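PDB 6E29: SWD1-like protein from Myceliophthora thermophila, which probably serves as a WD-repeat beta-propeller scaffold subunit of the COMPASS complex, which methylates histone H3 at its H3K4 site. Local coordinates for residues H187-T192 / L221-S226; K194-I199 / I208-I213; E229-A234 / N275-S280; T241-N246 / P260-F265. All coordinates share one frame; numbering follows the deposited sequence.

Contact 1 (H187-T192 / L221-S226); sequences HLLAGT and LRLTES
Leu221 sends one methyl, CD1, against the backbone of strand 187-192. Leu221 CD1 lies 3.4 Å from Leu189 O and 3.5 Å from Gly191 N, so it rests on the peptide groups on both sides of Ala190. Leu221 CG stands anti to the carbonyl carbon (chi1 -63°), and an extended chi2 of 173° carries CD1 straight across the gap. Gly191 has no side chain to stand between this methyl and the main chain. Ala190 directs its CB away from the other strand and offers only backbone here.

Farther along, two leucines meet by their branches. Leu189 and Leu223 both point into the interface, and Leu189 CD1 comes to 4.2 Å from Leu223 CD2. This is a looser touch than that of Leu221. No hydrogen bond joins the segments.

The two strands belong to consecutive four-stranded antiparallel blades of the beta-propeller. Strand 187-192 is the second strand of its blade, and 221-223 ends the first strand of the next. Their axes approach to 8.4 Å and run at 151°, a spacing filled by side chains. Leu197 of strand 196-201 also packs on Leu221, and Leu230 and Val232 of strand 229-234 touch it from within its own blade. Leu223 is backed by Leu230 and by Val244 of the loop after strand 239-243.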
loop_
_atom_site.group_PDB
_atom_site.type_symbol
_atom_site.label_atom_id
_atom_site.label_comp_id
_atom_site.label_asym_id
_atom_site.label_seq_id
_atom_site.Cartn_x
_atom_site.Cartn_y
_atom_site.Cartn_z
ATOM N N HIS B 187 2.221 11.592 10.913
ATOM C CA HIS B 187 3.276 11.539 9.911
ATOM C C HIS B 187 2.863 10.652 8.755
ATOM O O HIS B 187 1.995 9.778 8.874
ATOM C CB HIS B 187 4.584 11.014 10.494
ATOM C CG HIS B 187 5.150 11.907 11.548
ATOM N ND1 HIS B 187 4.743 11.856 12.870
ATOM C CD2 HIS B 187 6.029 12.930 11.460
ATOM C CE1 HIS B 187 5.375 12.794 13.554
ATOM N NE2 HIS B 187 6.159 13.461 12.721
ATOM N N LEU B 188 3.528 10.873 7.641
ATOM C CA LEU B 188 3.401 10.000 6.501
ATOM C C LEU B 188 4.752 9.384 6.227
ATOM O O LEU B 188 5.777 10.050 6.351
ATOM C CB LEU B 188 2.912 10.742 5.279
ATOM C CG LEU B 188 1.469 11.240 5.462
ATOM C CD1 LEU B 188 1.392 12.592 4.808
ATOM C CD2 LEU B 188 0.450 10.243 4.864
ATOM N N LEU B 189 4.736 8.131 5.829
ATOM C CA LEU B 189 5.942 7.428 5.404
ATOM C C LEU B 189 5.801 7.222 3.915
ATOM O O LEU B 189 4.810 6.642 3.452
ATOM C CB LEU B 189 6.103 6.091 6.142
ATOM C CG LEU B 189 5.950 6.120 7.659
ATOM C CD1 LEU B 189 6.085 4.732 8.181
ATOM C CD2 LEU B 189 6.962 7.020 8.293
ATOM N N ALA B 190 6.773 7.684 3.146
ATOM C CA ALA B 190 6.635 7.602 1.703
ATOM C C ALA B 190 7.888 6.996 1.086
ATOM O O ALA B 190 9.006 7.162 1.599
ATOM C CB ALA B 190 6.375 8.984 1.095
ATOM N N GLY B 191 7.671 6.263 0.014
ATOM C CA GLY B 191 8.763 5.681 -0.751
ATOM C C GLY B 191 8.892 6.335 -2.108
ATOM O O GLY B 191 7.913 6.830 -2.683
ATOM N N THR B 192 10.114 6.291 -2.664
ATOM C CA THR B 192 10.383 6.995 -3.895
ATOM C C THR B 192 11.040 6.099 -4.929
ATOM O O THR B 192 11.467 4.962 -4.653
ATOM C CB THR B 192 11.314 8.201 -3.682
ATOM O OG1 THR B 192 12.651 7.721 -3.441
ATOM C CG2 THR B 192 10.814 9.103 -2.527
ATOM N N LEU B 221 4.620 -0.026 0.660
ATOM C CA LEU B 221 4.845 0.171 2.087
ATOM C C LEU B 221 3.624 -0.313 2.872
ATOM O O LEU B 221 2.479 -0.015 2.489
ATOM C CB LEU B 221 5.041 1.628 2.409
ATOM C CG LEU B 221 6.244 2.316 1.783
ATOM C CD1 LEU B 221 6.171 3.823 2.087
ATOM C CD2 LEU B 221 7.503 1.674 2.313
ATOM N N ARG B 222 3.868 -0.991 3.996
ATOM C CA ARG B 222 2.768 -1.423 4.873
ATOM C C ARG B 222 3.236 -1.435 6.322
ATOM O O ARG B 222 4.364 -1.834 6.617
ATOM C CB ARG B 222 2.299 -2.847 4.438
ATOM C CG ARG B 222 1.076 -3.345 5.144
ATOM C CD ARG B 222 -0.150 -2.439 4.916
ATOM N NE ARG B 222 -0.587 -2.283 3.516
ATOM C CZ ARG B 222 -1.450 -3.097 2.891
ATOM N NH1 ARG B 222 -1.932 -4.200 3.501
ATOM N NH2 ARG B 222 -1.807 -2.836 1.634
ATOM N N LEU B 223 2.395 -0.969 7.218
ATOM C CA LEU B 223 2.712 -0.981 8.633
ATOM C C LEU B 223 1.994 -2.139 9.304
ATOM O O LEU B 223 0.952 -2.582 8.829
ATOM C CB LEU B 223 2.250 0.334 9.283
ATOM C CG LEU B 223 3.205 1.475 9.043
ATOM C CD1 LEU B 223 2.548 2.778 9.493
ATOM C CD2 LEU B 223 4.500 1.182 9.787
ATOM N N THR B 224 2.560 -2.616 10.419
ATOM C CA THR B 224 1.815 -3.498 11.315
ATOM C C THR B 224 0.708 -2.714 12.024
ATOM O O THR B 224 0.680 -1.487 12.038
ATOM C CB THR B 224 2.716 -4.150 12.372
ATOM O OG1 THR B 224 3.460 -3.168 13.113
ATOM C CG2 THR B 224 3.685 -5.141 11.726
ATOM N N GLU B 225 -0.182 -3.452 12.688
ATOM C CA GLU B 225 -1.308 -2.840 13.394
ATOM C C GLU B 225 -0.867 -1.785 14.403
ATOM O O GLU B 225 -1.392 -0.666 14.420
ATOM C CB GLU B 225 -2.091 -3.970 14.059
ATOM C CG GLU B 225 -3.096 -3.571 15.073
ATOM C CD GLU B 225 -4.396 -3.137 14.418
ATOM O OE1 GLU B 225 -5.432 -3.065 15.134
ATOM O OE2 GLU B 225 -4.361 -2.881 13.180
ATOM N N SER B 226 0.099 -2.114 15.258
ATOM C CA SER B 226 0.610 -1.126 16.205
ATOM C C SER B 226 1.363 0.013 15.534
ATOM O O SER B 226 1.653 1.031 16.191
ATOM C CB SER B 226 1.540 -1.814 17.192
ATOM O OG SER B 226 2.568 -2.458 16.467
#

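Contact 2 (K194-I199 / I208-I213); sequences KGRLNI and IYSEKI
Ser210 OG is gripped by two side chains of the facing strand, Asn198 and Arg196. Ser210 OG donates to Asn198 OD1 at 2.8 Å, nearly in line with the amide C=O, and accepts from Arg196 NE at 2.9 Å. The arginine bond is almost straight, at 169°, with the hydroxyl at the guanidinium edge and in its plane. A bend at chi3 (73°) folds the Arg196 chain back over strand 208-212. One guanidinium face then lies over the peptide between Glu211 and Lys212.

Lys212 crosses Arg196 at about a right angle. Lys212 NZ donates to Lys194 O at 2.7 Å, and one water accepts from both Lys212 NZ and Arg196 NH1.

The other sheet face is apolar near Ile199. Ile199 CD1 meets Tyr209 CD2 obliquely at 3.6 Å, and Ile199 CG2 touches Ile208 CG1. Ile208 and Tyr209 both oppose Ile199 in a classic beta bulge, where Ile199 N bonds to Tyr209 O and Ile208 N to Ile199 O. Leu197 and Glu211 form a hydrogen-bonded antiparallel pair. Tyr209 OH donates to Glu211 OE2 from above the carboxylate plane.

This hairpin forms the outer two strands of a propeller blade. Asn198 ND2 is held by Ser150 O, which helps fix the amide. The carbonyl and shared water around the two like-charged side chains probably ease their proximity, while the straight, in-plane serine bond probably helps hold the guanidinium's orientation.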
loop_
_atom_site.group_PDB
_atom_site.type_symbol
_atom_site.label_atom_id
_atom_site.label_comp_id
_atom_site.label_asym_id
_atom_site.label_seq_id
_atom_site.Cartn_x
_atom_site.Cartn_y
_atom_site.Cartn_z
ATOM N N LYS B 194 13.850 6.537 -6.054
ATOM C CA LYS B 194 15.281 6.483 -5.802
ATOM C C LYS B 194 15.587 5.640 -4.571
ATOM O O LYS B 194 16.696 5.707 -4.027
ATOM C CB LYS B 194 15.846 7.912 -5.674
ATOM C CG LYS B 194 15.812 8.764 -6.967
ATOM C CD LYS B 194 16.969 8.434 -7.918
ATOM C CE LYS B 194 16.925 9.285 -9.183
ATOM N NZ LYS B 194 15.872 8.764 -10.121
ATOM N N GLY B 195 14.615 4.836 -4.136
ATOM C CA GLY B 195 14.790 3.901 -3.034
ATOM C C GLY B 195 14.904 4.566 -1.675
ATOM O O GLY B 195 15.450 3.968 -0.733
ATOM N N ARG B 196 14.357 5.773 -1.529
ATOM C CA ARG B 196 14.402 6.453 -0.251
ATOM C C ARG B 196 13.079 6.293 0.483
ATOM O O ARG B 196 12.026 6.170 -0.134
ATOM C CB ARG B 196 14.713 7.948 -0.380
ATOM C CG ARG B 196 16.029 8.199 -1.173
ATOM C CD ARG B 196 16.379 9.663 -1.085
ATOM N NE ARG B 196 16.872 10.012 0.243
ATOM C CZ ARG B 196 18.124 9.773 0.635
ATOM N NH1 ARG B 196 18.980 9.196 -0.207
ATOM N NH2 ARG B 196 18.513 10.088 1.865
ATOM N N LEU B 197 13.172 6.229 1.814
ATOM C CA LEU B 197 12.010 6.336 2.704
ATOM C C LEU B 197 12.029 7.741 3.319
ATOM O O LEU B 197 12.993 8.110 3.994
ATOM C CB LEU B 197 12.065 5.237 3.768
ATOM C CG LEU B 197 10.818 4.884 4.621
ATOM C CD1 LEU B 197 10.565 5.928 5.681
ATOM C CD2 LEU B 197 9.586 4.734 3.731
ATOM N N ASN B 198 10.990 8.531 3.030
ATOM C CA ASN B 198 10.786 9.872 3.570
ATOM C C ASN B 198 9.813 9.790 4.724
ATOM O O ASN B 198 8.794 9.117 4.602
ATOM C CB ASN B 198 10.128 10.813 2.541
ATOM C CG ASN B 198 11.027 11.130 1.393
ATOM O OD1 ASN B 198 12.229 11.016 1.537
ATOM N ND2 ASN B 198 10.452 11.544 0.263
ATOM N N ILE B 199 10.091 10.522 5.799
ATOM C CA ILE B 199 9.125 10.708 6.876
ATOM C C ILE B 199 8.668 12.147 6.774
ATOM O O ILE B 199 9.504 13.058 6.759
ATOM C CB ILE B 199 9.721 10.439 8.268
ATOM C CG1 ILE B 199 10.283 9.024 8.361
ATOM C CG2 ILE B 199 8.620 10.578 9.347
ATOM C CD1 ILE B 199 10.881 8.669 9.729
ATOM N N ILE B 208 10.912 15.512 7.440
ATOM C CA ILE B 208 11.754 15.624 8.617
ATOM C C ILE B 208 12.850 14.577 8.644
ATOM O O ILE B 208 13.742 14.677 9.495
ATOM C CB ILE B 208 10.925 15.582 9.926
ATOM C CG1 ILE B 208 10.321 14.177 10.158
ATOM C CG2 ILE B 208 9.840 16.632 9.899
ATOM C CD1 ILE B 208 9.489 14.090 11.420
ATOM N N TYR B 209 12.851 13.609 7.721
ATOM C CA TYR B 209 13.847 12.534 7.711
ATOM C C TYR B 209 13.774 11.798 6.387
ATOM O O TYR B 209 12.686 11.600 5.824
ATOM C CB TYR B 209 13.622 11.531 8.844
ATOM C CG TYR B 209 14.570 10.358 8.876
ATOM C CD1 TYR B 209 15.847 10.489 9.439
ATOM C CD2 TYR B 209 14.203 9.121 8.350
ATOM C CE1 TYR B 209 16.718 9.409 9.489
ATOM C CE2 TYR B 209 15.062 8.032 8.401
ATOM C CZ TYR B 209 16.321 8.187 8.974
ATOM O OH TYR B 209 17.201 7.138 9.036
ATOM N N SER B 210 14.940 11.401 5.887
ATOM C CA SER B 210 14.971 10.671 4.631
ATOM C C SER B 210 16.196 9.775 4.646
ATOM O O SER B 210 17.280 10.203 5.054
ATOM C CB SER B 210 14.994 11.627 3.436
ATOM O OG SER B 210 14.958 10.939 2.210
ATOM N N GLU B 211 16.026 8.540 4.194
ATOM C CA GLU B 211 17.153 7.608 4.186
ATOM C C GLU B 211 17.026 6.673 2.986
ATOM O O GLU B 211 15.922 6.222 2.658
ATOM C CB GLU B 211 17.202 6.821 5.500
ATOM C CG GLU B 211 18.183 5.640 5.455
ATOM C CD GLU B 211 18.236 4.853 6.760
ATOM O OE1 GLU B 211 19.239 4.125 6.974
ATOM O OE2 GLU B 211 17.271 4.966 7.568
ATOM N N LYS B 212 18.137 6.403 2.313
ATOM C CA LYS B 212 18.091 5.459 1.195
ATOM C C LYS B 212 18.084 4.051 1.765
ATOM O O LYS B 212 19.080 3.618 2.349
ATOM C CB LYS B 212 19.273 5.652 0.251
ATOM C CG LYS B 212 19.374 4.595 -0.808
ATOM C CD LYS B 212 20.648 4.678 -1.681
ATOM C CE LYS B 212 20.254 4.606 -3.119
ATOM N NZ LYS B 212 19.324 5.733 -3.387
ATOM N N ILE B 213 16.973 3.318 1.585
ATOM C CA ILE B 213 16.868 1.964 2.115
ATOM C C ILE B 213 16.822 0.889 1.038
ATOM O O ILE B 213 16.804 -0.300 1.387
ATOM C CB ILE B 213 15.627 1.798 3.015
ATOM C CG1 ILE B 213 14.372 2.150 2.202
ATOM C CG2 ILE B 213 15.808 2.641 4.299
ATOM C CD1 ILE B 213 13.018 1.674 2.900
HETATM O O HOH W 1 19.219 8.761 -2.709
#

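Contact 3 (E229-A234 / N275-S280); sequences ELLVNA and NHVAFS
Leu231 lays its CB over the face of the Phe279 ring, joining two adjacent blades of the beta-propeller. Strand 229-234 is the second strand of one blade, and 276-279 lies in the first strand of the next. They run nearly antiparallel, at 171°, but their axes stay 7.5 Å apart, so side chains fill the space.

The aromatic contact is a CH-pi interaction. Leu231 CB sits 3.8 Å from the Phe279 ring centroid and 29° off the ring normal. Leu231 CD2 lies above the centre of the same face. The backbone sets CB against the ring, and CG anti to the backbone N (chi1 172°) helps carry CD2 over that face.

Aliphatic packing continues beside it. Leu231 CG meets Val277 CG2 at 3.8 Å, the two side chains crossing at a slant. Val277 CG2 also touches Asn233 CB, at 3.9 Å. Val286 of strand 285-290 packs on both Leu231 and Phe279, and Ile239 of strand 239-243 touches Leu231 and Val277.

Polar links gather at the Asn233 end. The amide ND2 of Asn233 donates to Trp274 O, just before segment 275-280. It is also joined to that segment through water. At this buried end, one water accepts from Asn233 ND2 at 2.9 Å and donates to Asn275 O at 2.9 Å.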
loop_
_atom_site.group_PDB
_atom_site.type_symbol
_atom_site.label_atom_id
_atom_site.label_comp_id
_atom_site.label_asym_id
_atom_site.label_seq_id
_atom_site.Cartn_x
_atom_site.Cartn_y
_atom_site.Cartn_z
ATOM N N GLU B 229 6.351 -1.625 13.102
ATOM C CA GLU B 229 7.210 -2.235 12.093
ATOM C C GLU B 229 6.681 -1.939 10.696
ATOM O O GLU B 229 5.467 -1.914 10.466
ATOM C CB GLU B 229 7.320 -3.744 12.286
ATOM C CG GLU B 229 7.917 -4.165 13.645
ATOM C CD GLU B 229 6.858 -4.385 14.737
ATOM O OE1 GLU B 229 5.635 -4.339 14.450
ATOM O OE2 GLU B 229 7.258 -4.631 15.894
ATOM N N LEU B 230 7.613 -1.728 9.773
ATOM C CA LEU B 230 7.335 -1.306 8.411
ATOM C C LEU B 230 7.893 -2.375 7.465
ATOM O O LEU B 230 9.051 -2.778 7.587
ATOM C CB LEU B 230 8.002 0.029 8.120
ATOM C CG LEU B 230 8.009 0.561 6.696
ATOM C CD1 LEU B 230 6.607 1.051 6.297
ATOM C CD2 LEU B 230 9.076 1.678 6.634
ATOM N N LEU B 231 7.092 -2.762 6.503
ATOM C CA LEU B 231 7.451 -3.697 5.449
ATOM C C LEU B 231 7.577 -2.927 4.152
ATOM O O LEU B 231 6.716 -2.110 3.815
ATOM C CB LEU B 231 6.343 -4.769 5.353
ATOM C CG LEU B 231 6.327 -5.784 4.218
ATOM C CD1 LEU B 231 7.557 -6.641 4.372
ATOM C CD2 LEU B 231 5.025 -6.641 4.396
ATOM N N VAL B 232 8.640 -3.201 3.414
ATOM C CA VAL B 232 8.996 -2.421 2.239
ATOM C C VAL B 232 9.312 -3.382 1.091
ATOM O O VAL B 232 10.137 -4.264 1.252
ATOM C CB VAL B 232 10.222 -1.533 2.467
ATOM C CG1 VAL B 232 10.503 -0.722 1.168
ATOM C CG2 VAL B 232 10.042 -0.608 3.685
ATOM N N ASN B 233 8.619 -3.248 -0.032
ATOM C CA ASN B 233 8.990 -3.984 -1.238
ATOM C C ASN B 233 9.618 -2.991 -2.202
ATOM O O ASN B 233 9.060 -1.906 -2.429
ATOM C CB ASN B 233 7.800 -4.667 -1.915
ATOM C CG ASN B 233 8.241 -5.623 -3.035
ATOM O OD1 ASN B 233 9.349 -6.172 -2.993
ATOM N ND2 ASN B 233 7.397 -5.801 -4.032
ATOM N N ALA B 234 10.718 -3.385 -2.809
ATOM C CA ALA B 234 11.420 -2.516 -3.745
ATOM C C ALA B 234 11.997 -3.357 -4.868
ATOM O O ALA B 234 12.140 -4.575 -4.757
ATOM C CB ALA B 234 12.524 -1.711 -3.028
ATOM N N ASN B 275 6.338 -9.436 -6.255
ATOM C CA ASN B 275 5.307 -8.640 -6.880
ATOM C C ASN B 275 4.586 -7.787 -5.824
ATOM O O ASN B 275 4.582 -6.555 -5.904
ATOM C CB ASN B 275 4.361 -9.583 -7.601
ATOM C CG ASN B 275 3.645 -8.936 -8.678
ATOM O OD1 ASN B 275 3.519 -7.714 -8.692
ATOM N ND2 ASN B 275 3.115 -9.729 -9.582
ATOM N N HIS B 276 4.001 -8.435 -4.814
ATOM C CA HIS B 276 3.349 -7.753 -3.712
ATOM C C HIS B 276 3.720 -8.463 -2.419
ATOM O O HIS B 276 4.106 -9.631 -2.424
ATOM C CB HIS B 276 1.818 -7.704 -3.942
ATOM C CG HIS B 276 1.421 -6.655 -4.928
ATOM N ND1 HIS B 276 1.157 -6.915 -6.256
ATOM C CD2 HIS B 276 1.362 -5.308 -4.793
ATOM C CE1 HIS B 276 0.902 -5.778 -6.886
ATOM N NE2 HIS B 276 1.035 -4.786 -6.025
ATOM N N VAL B 277 3.595 -7.745 -1.299
ATOM C CA VAL B 277 3.950 -8.294 -0.001
ATOM C C VAL B 277 2.869 -7.904 0.990
ATOM O O VAL B 277 2.131 -6.939 0.769
ATOM C CB VAL B 277 5.294 -7.772 0.514
ATOM C CG1 VAL B 277 6.420 -8.279 -0.494
ATOM C CG2 VAL B 277 5.271 -6.189 0.595
ATOM N N ALA B 278 2.825 -8.644 2.108
ATOM C CA ALA B 278 1.825 -8.421 3.157
ATOM C C ALA B 278 2.278 -8.981 4.506
ATOM O O ALA B 278 2.904 -10.036 4.578
ATOM C CB ALA B 278 0.476 -9.037 2.766
ATOM N N PHE B 279 1.889 -8.288 5.579
ATOM C CA PHE B 279 2.047 -8.735 6.948
ATOM C C PHE B 279 0.839 -9.553 7.350
ATOM O O PHE B 279 -0.295 -9.124 7.106
ATOM C CB PHE B 279 2.047 -7.552 7.914
ATOM C CG PHE B 279 3.416 -6.861 8.130
ATOM C CD1 PHE B 279 4.540 -7.576 8.433
ATOM C CD2 PHE B 279 3.470 -5.463 8.139
ATOM C CE1 PHE B 279 5.781 -6.937 8.690
ATOM C CE2 PHE B 279 4.708 -4.778 8.372
ATOM C CZ PHE B 279 5.863 -5.531 8.671
ATOM N N SER B 280 1.071 -10.587 8.162
ATOM C CA SER B 280 -0.044 -11.320 8.755
ATOM C C SER B 280 -0.652 -10.494 9.896
ATOM O O SER B 280 -0.124 -9.446 10.292
ATOM C CB SER B 280 0.404 -12.702 9.243
ATOM O OG SER B 280 1.277 -12.602 10.382
HETATM O O HOH W 2 4.920 -4.211 -4.200
#

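Contact 4 (T241-N246 / P260-F265); sequences TFIVPN and PLEHKF
Thr241 OG1 is the polar centre of the tighter end of this contact. Thr241 OG1 donates to Glu262 OE2 at 2.9 Å, using the carboxylate's anti lone pair, and accepts a bent bond (141°) from His263 N at 3.1 Å. Its chi1 of 52° sets OG1 between the backbone N and carbonyl carbon, which aims it at strand 261-265. Thr241 CG2 instead meets the Phe265 ring at its edge, 3.9 Å from Phe265 CE2.

The backbone closes in at the same place. Glu262 N donates to Thr241 O at 2.7 Å, and Thr241 N donates to His263 O. Glu262 and His263 both oppose Thr241, a classic beta bulge. The extended Glu262 side chain passes Ile243 at about a right angle, then its OE1 forms a salt bridge with Arg301.

Toward Pro260 and Leu261, two exposed residues, the contact is more open to solvent. Leu261 CD1 lies over one face of the Phe242 ring, 4.1 Å from the centroid, in a CH-pi contact. Ile243 CB touches Pro260 CG at 3.8 Å. The backbone bond from Ile243 N to Pro260 O, 3.0 Å long, still holds this end.

Strands 239-243 and 261-265 are the third and outermost strands of one propeller blade. Phe242 packs inward on Val232 of strand 229-234. On the other side, Thr241 and Phe265 reach Val286 of strand 285-290, in the next blade.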
loop_
_atom_site.group_PDB
_atom_site.type_symbol
_atom_site.label_atom_id
_atom_site.label_comp_id
_atom_site.label_asym_id
_atom_site.label_seq_id
_atom_site.Cartn_x
_atom_site.Cartn_y
_atom_site.Cartn_z
ATOM N N THR B 241 12.040 -5.385 6.411
ATOM C CA THR B 241 11.262 -4.860 7.521
ATOM C C THR B 241 12.141 -3.918 8.326
ATOM O O THR B 241 13.356 -4.121 8.444
ATOM C CB THR B 241 10.723 -5.960 8.408
ATOM O OG1 THR B 241 11.795 -6.840 8.808
ATOM C CG2 THR B 241 9.632 -6.754 7.619
ATOM N N PHE B 242 11.523 -2.884 8.863
ATOM C CA PHE B 242 12.229 -1.903 9.672
ATOM C C PHE B 242 11.461 -1.628 10.944
ATOM O O PHE B 242 10.227 -1.720 10.974
ATOM C CB PHE B 242 12.408 -0.565 8.977
ATOM C CG PHE B 242 13.171 -0.632 7.720
ATOM C CD1 PHE B 242 14.509 -0.237 7.670
ATOM C CD2 PHE B 242 12.526 -1.053 6.558
ATOM C CE1 PHE B 242 15.204 -0.331 6.466
ATOM C CE2 PHE B 242 13.195 -1.148 5.391
ATOM C CZ PHE B 242 14.557 -0.763 5.337
ATOM N N ILE B 243 12.216 -1.208 11.969
ATOM C CA ILE B 243 11.671 -0.809 13.270
ATOM C C ILE B 243 11.340 0.674 13.208
ATOM O O ILE B 243 12.232 1.488 13.004
ATOM C CB ILE B 243 12.681 -1.084 14.393
ATOM C CG1 ILE B 243 13.179 -2.533 14.305
ATOM C CG2 ILE B 243 12.048 -0.808 15.733
ATOM C CD1 ILE B 243 12.046 -3.554 14.286
ATOM N N VAL B 244 10.077 1.029 13.382
ATOM C CA VAL B 244 9.672 2.423 13.119
ATOM C C VAL B 244 10.033 3.265 14.302
ATOM O O VAL B 244 9.863 2.824 15.456
ATOM C CB VAL B 244 8.166 2.478 12.806
ATOM C CG1 VAL B 244 7.646 3.897 12.887
ATOM C CG2 VAL B 244 7.842 1.878 11.419
ATOM N N PRO B 245 10.587 4.477 14.121
ATOM C CA PRO B 245 11.005 5.284 15.266
ATOM C C PRO B 245 9.819 5.837 16.040
ATOM O O PRO B 245 8.656 5.847 15.614
ATOM C CB PRO B 245 11.833 6.413 14.653
ATOM C CG PRO B 245 11.266 6.565 13.290
ATOM C CD PRO B 245 10.932 5.137 12.844
ATOM N N ASN B 246 10.171 6.272 17.241
ATOM C CA ASN B 246 9.318 6.986 18.172
ATOM C C ASN B 246 9.023 8.367 17.595
ATOM O O ASN B 246 9.830 9.292 17.735
ATOM C CB ASN B 246 10.068 7.081 19.500
ATOM C CG ASN B 246 9.165 7.333 20.677
ATOM O OD1 ASN B 246 7.932 7.386 20.542
ATOM N ND2 ASN B 246 9.781 7.429 21.880
ATOM N N PRO B 260 16.001 1.521 11.810
ATOM C CA PRO B 260 16.914 0.378 11.721
ATOM C C PRO B 260 16.296 -0.800 10.979
ATOM O O PRO B 260 15.100 -1.104 11.087
ATOM C CB PRO B 260 17.232 0.061 13.191
ATOM C CG PRO B 260 16.063 0.618 13.948
ATOM C CD PRO B 260 15.570 1.811 13.193
ATOM N N LEU B 261 17.113 -1.416 10.141
ATOM C CA LEU B 261 16.668 -2.604 9.413
ATOM C C LEU B 261 16.483 -3.775 10.373
ATOM O O LEU B 261 17.357 -4.076 11.192
ATOM C CB LEU B 261 17.700 -2.955 8.346
ATOM C CG LEU B 261 17.497 -4.228 7.560
ATOM C CD1 LEU B 261 16.333 -3.993 6.660
ATOM C CD2 LEU B 261 18.792 -4.503 6.773
ATOM N N GLU B 262 15.366 -4.469 10.243
ATOM C CA GLU B 262 15.120 -5.668 11.033
ATOM C C GLU B 262 15.548 -6.927 10.275
ATOM O O GLU B 262 16.513 -7.584 10.660
ATOM C CB GLU B 262 13.646 -5.752 11.420
ATOM C CG GLU B 262 13.406 -6.958 12.360
ATOM C CD GLU B 262 11.933 -7.229 12.620
ATOM O OE1 GLU B 262 11.519 -7.318 13.817
ATOM O OE2 GLU B 262 11.222 -7.349 11.602
ATOM N N HIS B 263 14.848 -7.276 9.200
ATOM C CA HIS B 263 15.183 -8.432 8.377
ATOM C C HIS B 263 15.199 -8.060 6.901
ATOM O O HIS B 263 14.451 -7.187 6.453
ATOM C CB HIS B 263 14.176 -9.589 8.551
ATOM C CG HIS B 263 14.215 -10.232 9.896
ATOM N ND1 HIS B 263 15.353 -10.782 10.429
ATOM C CD2 HIS B 263 13.256 -10.360 10.842
ATOM C CE1 HIS B 263 15.092 -11.252 11.635
ATOM N NE2 HIS B 263 13.825 -11.010 11.907
ATOM N N LYS B 264 16.022 -8.786 6.142
ATOM C CA LYS B 264 15.977 -8.831 4.679
ATOM C C LYS B 264 15.433 -10.193 4.283
ATOM O O LYS B 264 15.891 -11.217 4.813
ATOM C CB LYS B 264 17.367 -8.682 4.056
ATOM C CG LYS B 264 17.911 -7.270 3.960
ATOM C CD LYS B 264 19.305 -7.261 3.408
ATOM C CE LYS B 264 20.239 -8.051 4.291
ATOM N NZ LYS B 264 21.606 -8.058 3.665
ATOM N N PHE B 265 14.515 -10.227 3.327
ATOM C CA PHE B 265 13.990 -11.497 2.826
ATOM C C PHE B 265 14.220 -11.542 1.328
ATOM O O PHE B 265 13.876 -10.587 0.620
ATOM C CB PHE B 265 12.505 -11.659 3.114
ATOM C CG PHE B 265 12.129 -11.455 4.532
ATOM C CD1 PHE B 265 12.231 -12.488 5.438
ATOM C CD2 PHE B 265 11.650 -10.209 4.973
ATOM C CE1 PHE B 265 11.873 -12.288 6.773
ATOM C CE2 PHE B 265 11.282 -10.025 6.297
ATOM C CZ PHE B 265 11.376 -11.088 7.186
#

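How the contacts relate
The four contacts span three consecutive blades of the propeller. Contacts 2 and 4 each pair the two outer strands of a blade, 16 and 17 Å from the chain centre. Contacts 1 and 3 join neighbouring blades and lie deeper, each 8 Å from that centre. The blade of strands 218-223, 229-234, 239-243 and 261-265 takes part in contacts 1, 3 and 4. Along the chain, contact 2 falls between the two segments of contact 1, and contact 4 between those of contact 3. Centres of contacts 1 and 3 are 10 Å apart. Here hydrogen-bonded strand pairs build the blades, and mainly apolar packing, with one water bridge in contact 3, joins them.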